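PDB 2AXP: SPbeta prophage-derived uncharacterized protein YorR from Bacillus subtilis subsp. subtilis, which probably acts as a thymidylate kinase, transferring a phosphate group to dTMP. Local coordinates for residues A[7-12]-A[106-111]. Sequence-based numbering, arbitrary orientation.
Sequences EGPDCC and SVIKKR
Arg111 meets Cys11 twice, once at the root of its side chain and once at the far end. At the root, Arg111 CB rests against Cys11 CB at 3.9 Å, next to the closest approach of the two backbones. From there the chain runs extended from CG to NE alongside Cys11, and Arg111 NH1 donates to Cys11 O over 2.9 Å. The bond is nearly straight (166° at the hydrogen), and the carbonyl oxygen lies at the guanidinium edge, in its plane, while the donor lies in the carbonyl plane. Arg111 CD lies close beside the same acceptor, 3.2 Å from Cys11 O, so the methylene leading to the guanidinium also packs against the carbonyl.

One helical turn earlier, Ile108 supplies the apolar half of the contact. With CG1 anti to the carbonyl carbon (chi1 -76°) and the chain then extended, CD1 reaches forward to the loop. Ile108 CD1 touches Pro9 CG at 3.7 Å, the two side chains crossing at about a right angle, and Cys12 SG at 4.0 Å.

Residues around the contact tie its two halves into the fold. Arg111 NH2 is hydrogen-bonded to Thr148 O, so the guanidinium ties the loop after strand 143-147 to segment 7-12. Leu129 of helix 124-137 packs on both Pro9 and Ile108. At the other end of the loop, Gly8 has phi 144°, where a CB would press on the preceding carbonyl oxygen, and its own carbonyl accepts from Lys14 NZ.

The contact joins a loop resembling a P-loop (Walker A motif), and so probably phosphate-binding, to helix 105-115: segment 7-12 links strand 3-7 to helix 14-25, with Phe13 where glycine is usual, within the parallel 2-3-1-4-5 sheet fold of nucleoside monophosphate kinases.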
ATOM      1  N   GLU A   7       6.308 -16.572  -0.209  1.00 32.59           N
ATOM      2  CA  GLU A   7       6.481 -15.275   0.451  1.00 36.49           C
ATOM      3  C   GLU A   7       7.299 -14.293  -0.397  1.00 37.41           C
ATOM      4  O   GLU A   7       8.152 -14.688  -1.208  1.00 36.38           O
ATOM      5  CB  GLU A   7       7.186 -15.397   1.823  1.00 35.55           C
ATOM      6  CG  GLU A   7       6.543 -16.329   2.832  1.00 35.95           C
ATOM      7  CD  GLU A   7       5.386 -15.712   3.599  1.00 36.52           C
ATOM      8  OE1 GLU A   7       4.580 -14.941   3.030  1.00 35.02           O
ATOM      9  OE2 GLU A   7       5.274 -16.037   4.795  1.00 39.91           O
ATOM     10  N   GLY A   8       7.050 -13.007  -0.165  1.00 35.51           N
ATOM     11  CA  GLY A   8       7.772 -11.985  -0.883  1.00 34.22           C
ATOM     12  C   GLY A   8       6.904 -10.792  -1.194  1.00 34.23           C
ATOM     13  O   GLY A   8       5.683 -10.843  -1.014  1.00 31.56           O
ATOM     14  N   PRO A   9       7.520  -9.706  -1.696  1.00 34.51           N
ATOM     15  CA  PRO A   9       6.860  -8.450  -2.053  1.00 34.48           C
ATOM     16  C   PRO A   9       6.028  -8.555  -3.294  1.00 35.14           C
ATOM     17  O   PRO A   9       6.089  -9.558  -4.002  1.00 36.78           O
ATOM     18  CB  PRO A   9       8.022  -7.490  -2.210  1.00 34.36           C
ATOM     19  CG  PRO A   9       9.073  -8.361  -2.806  1.00 35.68           C
ATOM     20  CD  PRO A   9       8.956  -9.654  -2.023  1.00 35.09           C
ATOM     21  N   ASP A  10       5.222  -7.528  -3.530  1.00 36.48           N
ATOM     22  CA  ASP A  10       4.353  -7.455  -4.702  1.00 37.49           C
ATOM     23  C   ASP A  10       5.190  -7.359  -5.967  1.00 35.48           C
ATOM     24  O   ASP A  10       6.422  -7.270  -5.923  1.00 32.65           O
ATOM     25  CB  ASP A  10       3.475  -6.204  -4.620  1.00 41.90           C
ATOM     26  CG  ASP A  10       2.346  -6.351  -3.639  1.00 45.92           C
ATOM     27  OD1 ASP A  10       2.596  -6.888  -2.535  1.00 47.35           O
ATOM     28  OD2 ASP A  10       1.211  -5.915  -3.968  1.00 48.47           O
ATOM     29  N   CYS A  11       4.502  -7.374  -7.096  1.00 35.09           N
ATOM     30  CA  CYS A  11       5.162  -7.240  -8.373  1.00 38.19           C
ATOM     31  C   CYS A  11       6.246  -8.271  -8.622  1.00 39.65           C
ATOM     32  O   CYS A  11       7.209  -8.012  -9.356  1.00 40.03           O
ATOM     33  CB  CYS A  11       5.756  -5.839  -8.502  1.00 36.43           C
ATOM     34  SG  CYS A  11       4.477  -4.568  -8.591  1.00 39.68           S
ATOM     35  N   CYS A  12       6.104  -9.437  -8.007  1.00 39.53           N
ATOM     36  CA  CYS A  12       7.083 -10.488  -8.211  1.00 39.81           C
ATOM     37  C   CYS A  12       6.400 -11.731  -8.769  1.00 39.23           C
ATOM     38  O   CYS A  12       6.928 -12.831  -8.663  1.00 40.58           O
ATOM     39  CB  CYS A  12       7.834 -10.813  -6.906  1.00 38.79           C
ATOM     40  SG  CYS A  12       9.013  -9.550  -6.313  1.00 38.08           S
ATOM     41  N   SER A 106      15.317  -1.570  -7.530  1.00 41.39           N
ATOM     42  CA  SER A 106      15.179  -0.797  -8.749  1.00 41.76           C
ATOM     43  C   SER A 106      14.138  -1.449  -9.642  1.00 40.82           C
ATOM     44  O   SER A 106      13.229  -0.781 -10.137  1.00 43.23           O
ATOM     45  CB  SER A 106      16.527  -0.722  -9.454  1.00 42.71           C
ATOM     46  OG  SER A 106      17.259  -1.922  -9.245  1.00 46.38           O
ATOM     47  N   VAL A 107      14.249  -2.759  -9.833  1.00 38.70           N
ATOM     48  CA  VAL A 107      13.280  -3.455 -10.669  1.00 37.05           C
ATOM     49  C   VAL A 107      11.865  -3.356 -10.105  1.00 35.82           C
ATOM     50  O   VAL A 107      10.911  -3.126 -10.856  1.00 37.66           O
ATOM     51  CB  VAL A 107      13.628  -4.952 -10.837  1.00 34.32           C
ATOM     52  CG1 VAL A 107      12.564  -5.647 -11.693  1.00 32.55           C
ATOM     53  CG2 VAL A 107      14.991  -5.091 -11.460  1.00 31.86           C
ATOM     54  N   ILE A 108      11.714  -3.523  -8.795  1.00 32.74           N
ATOM     55  CA  ILE A 108      10.372  -3.461  -8.218  1.00 31.98           C
ATOM     56  C   ILE A 108       9.718  -2.093  -8.370  1.00 29.75           C
ATOM     57  O   ILE A 108       8.527  -2.004  -8.689  1.00 26.60           O
ATOM     58  CB  ILE A 108      10.356  -3.892  -6.711  1.00 33.45           C
ATOM     59  CG1 ILE A 108      10.482  -5.423  -6.612  1.00 31.94           C
ATOM     60  CG2 ILE A 108       9.051  -3.415  -6.043  1.00 30.22           C
ATOM     61  CD1 ILE A 108      10.576  -5.997  -5.203  1.00 30.65           C
ATOM     62  N   LYS A 109      10.479  -1.028  -8.134  1.00 30.81           N
ATOM     63  CA  LYS A 109       9.921   0.321  -8.284  1.00 33.53           C
ATOM     64  C   LYS A 109       9.519   0.513  -9.751  1.00 33.57           C
ATOM     65  O   LYS A 109       8.452   1.073 -10.054  1.00 32.76           O
ATOM     66  CB  LYS A 109      10.942   1.384  -7.850  1.00 34.12           C
ATOM     67  CG  LYS A 109      11.210   1.382  -6.336  1.00 37.08           C
ATOM     68  CD  LYS A 109      12.559   1.997  -5.967  1.00 37.20           C
ATOM     69  CE  LYS A 109      12.910   1.716  -4.509  1.00 40.39           C
ATOM     70  NZ  LYS A 109      14.301   2.103  -4.108  1.00 40.70           N
ATOM     71  N   LYS A 110      10.360   0.020 -10.660  1.00 32.95           N
ATOM     72  CA  LYS A 110      10.061   0.125 -12.077  1.00 34.39           C
ATOM     73  C   LYS A 110       8.714  -0.566 -12.367  1.00 33.09           C
ATOM     74  O   LYS A 110       7.839   0.009 -13.033  1.00 32.16           O
ATOM     75  CB  LYS A 110      11.223  -0.472 -12.898  1.00 36.28           C
ATOM     76  CG  LYS A 110      10.931  -0.733 -14.385  1.00 40.21           C
ATOM     77  CD  LYS A 110      10.244  -2.111 -14.700  1.00 38.57           C
ATOM     78  CE  LYS A 110      11.184  -3.345 -14.562  1.00 38.76           C
ATOM     79  NZ  LYS A 110      12.591  -3.230 -15.110  1.00 36.44           N
ATOM     80  N   ARG A 111       8.514  -1.774 -11.836  1.00 33.15           N
ATOM     81  CA  ARG A 111       7.244  -2.500 -12.076  1.00 33.19           C
ATOM     82  C   ARG A 111       6.074  -1.782 -11.419  1.00 33.43           C
ATOM     83  O   ARG A 111       4.951  -1.803 -11.925  1.00 31.82           O
ATOM     84  CB  ARG A 111       7.323  -3.942 -11.551  1.00 31.15           C
ATOM     85  CG  ARG A 111       8.399  -4.765 -12.228  1.00 31.36           C
ATOM     86  CD  ARG A 111       8.449  -6.197 -11.742  1.00 31.50           C
ATOM     87  NE  ARG A 111       9.524  -6.920 -12.412  1.00 33.36           N
ATOM     88  CZ  ARG A 111       9.967  -8.124 -12.065  1.00 35.26           C
ATOM     89  NH1 ARG A 111       9.433  -8.778 -11.034  1.00 37.26           N
ATOM     90  NH2 ARG A 111      10.961  -8.676 -12.743  1.00 34.06           N
TER